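Local coordinates for protein putative thiosugar synthase (Amycolatopsis orientalis, PDB 4N6F) that probably makes a 2-thiosugar as a TIM-barrel relative of the thiazole synthase ThiG, taking sulphur from a carrier protein, at residues G29-D34 with T84-T89; D112-D117 with L140-P145. All coordinates share one frame; numbering follows the deposited sequence.

Interaction 1: G29-D34 with T84-T89; sequences GIEQYD and TSFART. With F6R (fructose -6-phosphate), chain F.
Glu31 and Ser85 meet at the mouth of a TIM barrel of the ThiG family, where residues 29-34 follow strand 26-28 and residues 84-89 follow strand 79-83. The polar part of the contact is a single hydrogen bond from Ser85 OG to Glu31 OE2, 2.9 Å long. It reaches the anti side of the carboxylate, 30° out of its plane. Thr83 OG1 also bonds OE2 and Lys110 adds a weak bond; these three partners converging on one oxygen are likely to limit the carboxylate's rotation. Its other oxygen faces the ligand, with Glu31 OE1 2.7 Å from O2 of fructose-6-phosphate. A bend at chi2 (-106°) steers the carboxylate to this position.

The nonpolar part belongs to Phe86, a more exposed side chain that also touches Thr54. The aliphatic part of Glu31 and the ring run antiparallel alongside one another, with Glu31 CB 3.9 Å from Phe86 CE2. Gln32 contributes its CG, 3.7 Å from Phe86 CZ, while its amide is turned 52° from the ring. The backbone joins in as well: Glu31 O lies in the plane of the Phe86 ring, at its edge, 3.4 Å from CZ.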
loop_
_atom_site.group_PDB
_atom_site.type_symbol
_atom_site.label_atom_id
_atom_site.label_comp_id
_atom_site.label_asym_id
_atom_site.label_seq_id
_atom_site.Cartn_x
_atom_site.Cartn_y
_atom_site.Cartn_z
ATOM N N GLY A 29 -11.627 -10.709 -10.566
ATOM C CA GLY A 29 -11.866 -11.998 -11.187
ATOM C C GLY A 29 -13.152 -12.559 -10.627
ATOM O O GLY A 29 -13.131 -13.356 -9.687
ATOM N N ILE A 30 -14.262 -12.133 -11.218
ATOM C CA ILE A 30 -15.603 -12.445 -10.724
ATOM C C ILE A 30 -16.200 -13.711 -11.326
ATOM O O ILE A 30 -17.270 -14.137 -10.896
ATOM C CB ILE A 30 -16.612 -11.311 -11.049
ATOM C CG1 ILE A 30 -16.682 -11.062 -12.562
ATOM C CG2 ILE A 30 -16.256 -10.029 -10.307
ATOM C CD1 ILE A 30 -17.933 -10.339 -13.002
ATOM N N GLU A 31 -15.536 -14.305 -12.320
ATOM C CA GLU A 31 -16.212 -15.280 -13.193
ATOM C C GLU A 31 -16.855 -16.468 -12.451
ATOM O O GLU A 31 -17.807 -17.055 -12.959
ATOM C CB GLU A 31 -15.313 -15.750 -14.369
ATOM C CG GLU A 31 -13.970 -16.392 -14.022
ATOM C CD GLU A 31 -12.785 -15.462 -14.292
ATOM O OE1 GLU A 31 -12.668 -14.450 -13.576
ATOM O OE2 GLU A 31 -11.966 -15.747 -15.206
ATOM N N GLN A 32 -16.372 -16.785 -11.249
ATOM C CA GLN A 32 -16.944 -17.871 -10.441
ATOM C C GLN A 32 -18.021 -17.421 -9.444
ATOM O O GLN A 32 -18.685 -18.252 -8.840
ATOM C CB GLN A 32 -15.830 -18.605 -9.690
ATOM C CG GLN A 32 -14.858 -19.322 -10.610
ATOM C CD GLN A 32 -13.977 -20.313 -9.871
ATOM O OE1 GLN A 32 -13.449 -20.011 -8.794
ATOM N NE2 GLN A 32 -13.807 -21.504 -10.448
ATOM N N TYR A 33 -18.202 -16.114 -9.289
ATOM C CA TYR A 33 -19.182 -15.566 -8.346
ATOM C C TYR A 33 -20.586 -15.799 -8.918
ATOM O O TYR A 33 -20.820 -15.499 -10.090
ATOM C CB TYR A 33 -18.983 -14.051 -8.178
ATOM C CG TYR A 33 -17.650 -13.552 -7.625
ATOM C CD1 TYR A 33 -16.484 -14.325 -7.660
ATOM C CD2 TYR A 33 -17.553 -12.263 -7.102
ATOM C CE1 TYR A 33 -15.282 -13.838 -7.169
ATOM C CE2 TYR A 33 -16.358 -11.768 -6.615
ATOM C CZ TYR A 33 -15.222 -12.557 -6.645
ATOM O OH TYR A 33 -14.039 -12.046 -6.151
ATOM N N ASP A 34 -21.519 -16.321 -8.119
ATOM C CA ASP A 34 -22.921 -16.453 -8.585
ATOM C C ASP A 34 -23.924 -15.560 -7.821
ATOM O O ASP A 34 -25.138 -15.664 -8.035
ATOM C CB ASP A 34 -23.378 -17.933 -8.622
ATOM C CG ASP A 34 -23.605 -18.541 -7.234
ATOM O OD1 ASP A 34 -23.322 -17.882 -6.207
ATOM O OD2 ASP A 34 -24.072 -19.701 -7.174
ATOM N N THR A 84 -11.183 -18.060 -20.461
ATOM C CA THR A 84 -11.052 -19.505 -20.655
ATOM C C THR A 84 -10.717 -20.222 -19.340
ATOM O O THR A 84 -10.324 -21.392 -19.355
ATOM C CB THR A 84 -9.930 -19.848 -21.657
ATOM O OG1 THR A 84 -8.664 -19.508 -21.085
ATOM C CG2 THR A 84 -10.107 -19.115 -22.976
ATOM N N SER A 85 -10.874 -19.540 -18.203
ATOM C CA SER A 85 -10.449 -20.106 -16.910
ATOM C C SER A 85 -11.256 -21.337 -16.454
ATOM O O SER A 85 -10.811 -22.069 -15.574
ATOM C CB SER A 85 -10.454 -19.039 -15.809
ATOM O OG SER A 85 -11.768 -18.632 -15.486
ATOM N N PHE A 86 -12.430 -21.557 -17.039
ATOM C CA PHE A 86 -13.227 -22.745 -16.720
ATOM C C PHE A 86 -12.766 -23.971 -17.492
ATOM O O PHE A 86 -13.009 -25.096 -17.066
ATOM C CB PHE A 86 -14.713 -22.478 -16.954
ATOM C CG PHE A 86 -15.328 -21.623 -15.893
ATOM C CD1 PHE A 86 -15.695 -22.175 -14.673
ATOM C CD2 PHE A 86 -15.503 -20.261 -16.091
ATOM C CE1 PHE A 86 -16.247 -21.386 -13.674
ATOM C CE2 PHE A 86 -16.052 -19.469 -15.097
ATOM C CZ PHE A 86 -16.425 -20.032 -13.887
ATOM N N ALA A 87 -12.100 -23.749 -18.621
ATOM C CA ALA A 87 -11.531 -24.838 -19.416
ATOM C C ALA A 87 -10.287 -25.410 -18.732
ATOM O O ALA A 87 -9.494 -24.664 -18.157
ATOM C CB ALA A 87 -11.188 -24.343 -20.813
ATOM N N ARG A 88 -10.128 -26.733 -18.809
ATOM C CA ARG A 88 -9.056 -27.446 -18.108
ATOM C C ARG A 88 -7.894 -27.867 -19.026
ATOM O O ARG A 88 -6.764 -28.030 -18.559
ATOM C CB ARG A 88 -9.631 -28.670 -17.383
ATOM C CG ARG A 88 -8.720 -29.244 -16.307
ATOM C CD ARG A 88 -9.380 -30.377 -15.528
ATOM N NE ARG A 88 -10.168 -29.886 -14.393
ATOM C CZ ARG A 88 -9.698 -29.661 -13.162
ATOM N NH1 ARG A 88 -8.418 -29.880 -12.859
ATOM N NH2 ARG A 88 -10.521 -29.211 -12.217
ATOM N N THR A 89 -8.170 -28.056 -20.316
ATOM C CA THR A 89 -7.131 -28.358 -21.300
ATOM C C THR A 89 -6.950 -27.190 -22.252
ATOM O O THR A 89 -7.820 -26.324 -22.360
ATOM C CB THR A 89 -7.491 -29.595 -22.156
ATOM O OG1 THR A 89 -8.743 -29.372 -22.825
ATOM C CG2 THR A 89 -7.591 -30.845 -21.295
HETATM C C1 F6R F . -8.589 -15.987 -14.118
HETATM C C2 F6R F . -9.256 -15.786 -12.786
HETATM C C3 F6R F . -8.802 -16.500 -11.537
HETATM C C4 F6R F . -7.529 -15.817 -11.033
HETATM C C5 F6R F . -7.219 -16.201 -9.583
HETATM C C6 F6R F . -6.335 -15.163 -8.919
HETATM O O2 F6R F . -10.174 -14.970 -12.679
HETATM O O3 F6R F . -8.570 -17.902 -11.710
HETATM O O4 F6R F . -6.421 -16.204 -11.861
HETATM O O5 F6R F . -8.410 -16.331 -8.810
HETATM O O6 F6R F . -5.954 -15.656 -7.640
HETATM P P F6R F . -6.637 -15.184 -6.279
HETATM O O1P F6R F . -7.948 -15.912 -6.282
HETATM O O2P F6R F . -6.783 -13.688 -6.350
HETATM O O3P F6R F . -5.608 -15.612 -5.272
#

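Interaction 2: D112-D117 with L140-P145; sequences DVRGDD and LPFILP. With F6R (fructose -6-phosphate), chain F.
Phe142, on strand 138-143, packs against Asp112 and Arg114 of the loop that follows the neighbouring strand 108-111, and its side chain can be followed outward from the backbone. Phe142 CB meets Asp112 OD1 at 3.3 Å. With CG anti to the backbone N (chi1 -168°), the ring then passes beside the carboxylate, whose plane stands almost perpendicular to it (89°). Phe142 CD2 lies 3.4 Å from Arg114 NH2, and Phe142 CE2 reaches the ligand, 3.8 Å from O4 of fructose-6-phosphate.

Arg114, extended from CG to NE, brings NH2 to a junction of ligand and protein. Arg114 NH2 donates to O4 of fructose-6-phosphate at 2.7 Å. Arg114 NH2 also donates to Asp112 OD1 at 3.1 Å in a salt bridge, its N-H coming from above the carboxylate plane. NH1 and NH2 each add a weak bond to the sugar O3, and NH1 is also tied to Asn118. Asp112 OD1 has a second cationic partner in Arg162, so the acid links two guanidinium groups. If a leucine replaced Arg114, the sugar O4 would probably lose this donor and Asp112 would be left without one of its charged partners.

Farther back, a water bridges the backbones, accepting from Val113 N at 2.9 Å and donating to Phe142 O at 2.7 Å. Ligand-binding side chains gathered where parallel strands end at the barrel mouth typify a TIM-barrel active site.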
loop_
_atom_site.group_PDB
_atom_site.type_symbol
_atom_site.label_atom_id
_atom_site.label_comp_id
_atom_site.label_asym_id
_atom_site.label_seq_id
_atom_site.Cartn_x
_atom_site.Cartn_y
_atom_site.Cartn_z
ATOM N N ASP A 112 -6.465 -18.402 -20.011
ATOM C CA ASP A 112 -5.951 -19.241 -18.943
ATOM C C ASP A 112 -5.851 -20.685 -19.448
ATOM O O ASP A 112 -6.830 -21.248 -19.959
ATOM C CB ASP A 112 -6.886 -19.174 -17.733
ATOM C CG ASP A 112 -6.741 -17.881 -16.953
ATOM O OD1 ASP A 112 -5.664 -17.644 -16.392
ATOM O OD2 ASP A 112 -7.714 -17.099 -16.875
ATOM N N VAL A 113 -4.646 -21.242 -19.352
ATOM C CA VAL A 113 -4.371 -22.639 -19.655
ATOM C C VAL A 113 -3.543 -23.173 -18.493
ATOM O O VAL A 113 -2.363 -22.841 -18.362
ATOM C CB VAL A 113 -3.577 -22.793 -20.963
ATOM C CG1 VAL A 113 -3.333 -24.262 -21.277
ATOM C CG2 VAL A 113 -4.315 -22.125 -22.112
ATOM N N ARG A 114 -4.166 -23.984 -17.643
ATOM C CA ARG A 114 -3.537 -24.410 -16.389
ATOM C C ARG A 114 -3.328 -25.912 -16.276
ATOM O O ARG A 114 -4.088 -26.700 -16.838
ATOM C CB ARG A 114 -4.375 -23.934 -15.211
ATOM C CG ARG A 114 -4.698 -22.463 -15.304
ATOM C CD ARG A 114 -5.322 -21.928 -14.038
ATOM N NE ARG A 114 -5.497 -20.485 -14.146
ATOM C CZ ARG A 114 -6.028 -19.711 -13.210
ATOM N NH1 ARG A 114 -6.454 -20.232 -12.060
ATOM N NH2 ARG A 114 -6.132 -18.402 -13.429
ATOM N N GLY A 115 -2.277 -26.286 -15.546
ATOM C CA GLY A 115 -2.081 -27.658 -15.099
ATOM C C GLY A 115 -3.058 -27.985 -13.981
ATOM O O GLY A 115 -3.718 -27.092 -13.437
ATOM N N ASP A 116 -3.153 -29.265 -13.629
ATOM C CA ASP A 116 -4.112 -29.709 -12.606
ATOM C C ASP A 116 -3.807 -29.146 -11.208
ATOM O O ASP A 116 -4.685 -29.135 -10.343
ATOM C CB ASP A 116 -4.222 -31.249 -12.571
ATOM C CG ASP A 116 -5.322 -31.789 -13.497
ATOM O OD1 ASP A 116 -5.593 -31.181 -14.558
ATOM O OD2 ASP A 116 -5.923 -32.830 -13.156
ATOM N N ASP A 117 -2.581 -28.664 -10.993
ATOM C CA ASP A 117 -2.244 -27.962 -9.747
ATOM C C ASP A 117 -2.683 -26.482 -9.731
ATOM O O ASP A 117 -2.290 -25.738 -8.836
ATOM C CB ASP A 117 -0.741 -28.081 -9.441
ATOM C CG ASP A 117 0.129 -27.375 -10.464
ATOM O OD1 ASP A 117 -0.244 -27.346 -11.662
ATOM O OD2 ASP A 117 1.193 -26.859 -10.062
ATOM N N LEU A 140 -4.915 -11.569 -23.107
ATOM C CA LEU A 140 -4.288 -11.329 -21.827
ATOM C C LEU A 140 -4.038 -12.694 -21.170
ATOM O O LEU A 140 -4.876 -13.189 -20.397
ATOM C CB LEU A 140 -5.177 -10.448 -20.945
ATOM C CG LEU A 140 -5.352 -8.983 -21.377
ATOM C CD1 LEU A 140 -6.461 -8.808 -22.392
ATOM C CD2 LEU A 140 -5.654 -8.108 -20.173
ATOM N N PRO A 141 -2.886 -13.313 -21.492
ATOM C CA PRO A 141 -2.515 -14.603 -20.924
ATOM C C PRO A 141 -1.926 -14.512 -19.521
ATOM O O PRO A 141 -1.390 -13.477 -19.132
ATOM C CB PRO A 141 -1.487 -15.153 -21.920
ATOM C CG PRO A 141 -0.947 -13.964 -22.638
ATOM C CD PRO A 141 -1.945 -12.865 -22.539
ATOM N N PHE A 142 -2.034 -15.614 -18.785
ATOM C CA PHE A 142 -1.539 -15.739 -17.417
ATOM C C PHE A 142 -0.344 -16.683 -17.462
ATOM O O PHE A 142 -0.439 -17.779 -18.031
ATOM C CB PHE A 142 -2.659 -16.324 -16.549
ATOM C CG PHE A 142 -2.423 -16.250 -15.058
ATOM C CD1 PHE A 142 -1.620 -15.281 -14.484
ATOM C CD2 PHE A 142 -3.083 -17.131 -14.222
ATOM C CE1 PHE A 142 -1.442 -15.228 -13.107
ATOM C CE2 PHE A 142 -2.908 -17.089 -12.843
ATOM C CZ PHE A 142 -2.089 -16.133 -12.283
ATOM N N ILE A 143 0.784 -16.243 -16.905
ATOM C CA ILE A 143 2.001 -17.051 -16.862
ATOM C C ILE A 143 2.700 -16.981 -15.511
ATOM O O ILE A 143 2.528 -16.020 -14.743
ATOM C CB ILE A 143 3.028 -16.642 -17.951
ATOM C CG1 ILE A 143 3.504 -15.199 -17.770
ATOM C CG2 ILE A 143 2.432 -16.821 -19.341
ATOM C CD1 ILE A 143 4.794 -14.879 -18.498
ATOM N N LEU A 144 3.470 -18.031 -15.219
ATOM C CA LEU A 144 4.514 -17.983 -14.214
ATOM C C LEU A 144 5.605 -17.064 -14.718
ATOM O O LEU A 144 5.926 -17.087 -15.915
ATOM C CB LEU A 144 5.110 -19.374 -13.954
ATOM C CG LEU A 144 4.161 -20.480 -13.493
ATOM C CD1 LEU A 144 4.922 -21.788 -13.305
ATOM C CD2 LEU A 144 3.458 -20.080 -12.211
ATOM N N PRO A 145 6.186 -16.253 -13.815
ATOM C CA PRO A 145 7.186 -15.286 -14.247
ATOM C C PRO A 145 8.369 -15.984 -14.899
ATOM O O PRO A 145 9.195 -16.584 -14.222
ATOM C CB PRO A 145 7.591 -14.573 -12.946
ATOM C CG PRO A 145 7.146 -15.467 -11.836
ATOM C CD PRO A 145 5.949 -16.203 -12.362
HETATM C C1 F6R F . -8.589 -15.987 -14.118
HETATM C C2 F6R F . -9.256 -15.786 -12.786
HETATM C C3 F6R F . -8.802 -16.500 -11.537
HETATM C C4 F6R F . -7.529 -15.817 -11.033
HETATM C C5 F6R F . -7.219 -16.201 -9.583
HETATM C C6 F6R F . -6.335 -15.163 -8.919
HETATM O O2 F6R F . -10.174 -14.970 -12.679
HETATM O O3 F6R F . -8.570 -17.902 -11.710
HETATM O O4 F6R F . -6.421 -16.204 -11.861
HETATM O O5 F6R F . -8.410 -16.331 -8.810
HETATM O O6 F6R F . -5.954 -15.656 -7.640
HETATM P P F6R F . -6.637 -15.184 -6.279
HETATM O O1P F6R F . -7.948 -15.912 -6.282
HETATM O O2P F6R F . -6.783 -13.688 -6.350
HETATM O O3P F6R F . -5.608 -15.612 -5.272
HETATM O O HOH W 1 -2.322 -19.678 -18.667
#

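In the fold
Both interactions sit at the same end of the barrel and border one ligand, yet they differ in depth. Interaction 1 joins two loops and is only partly buried, running from a pocket glutamate out to exposed Gln32 and Phe86; interaction 2 sets a loop against a strand and is buried. The chemistry follows: a direct hydrogen bond beside Phe86 in the first; in the second, Phe142 packed on a salt-bridged pair within 112-117, plus a water between backbones. Their ligand contacts also divide, O2 lying near 29-34 while O3 and O4 are bound from 112-117. The two meet directly, since Thr84 OG1 bonds Asp112 N and Ser85 packs on the Asp112 side chain, so the two loops lie side by side along the pocket.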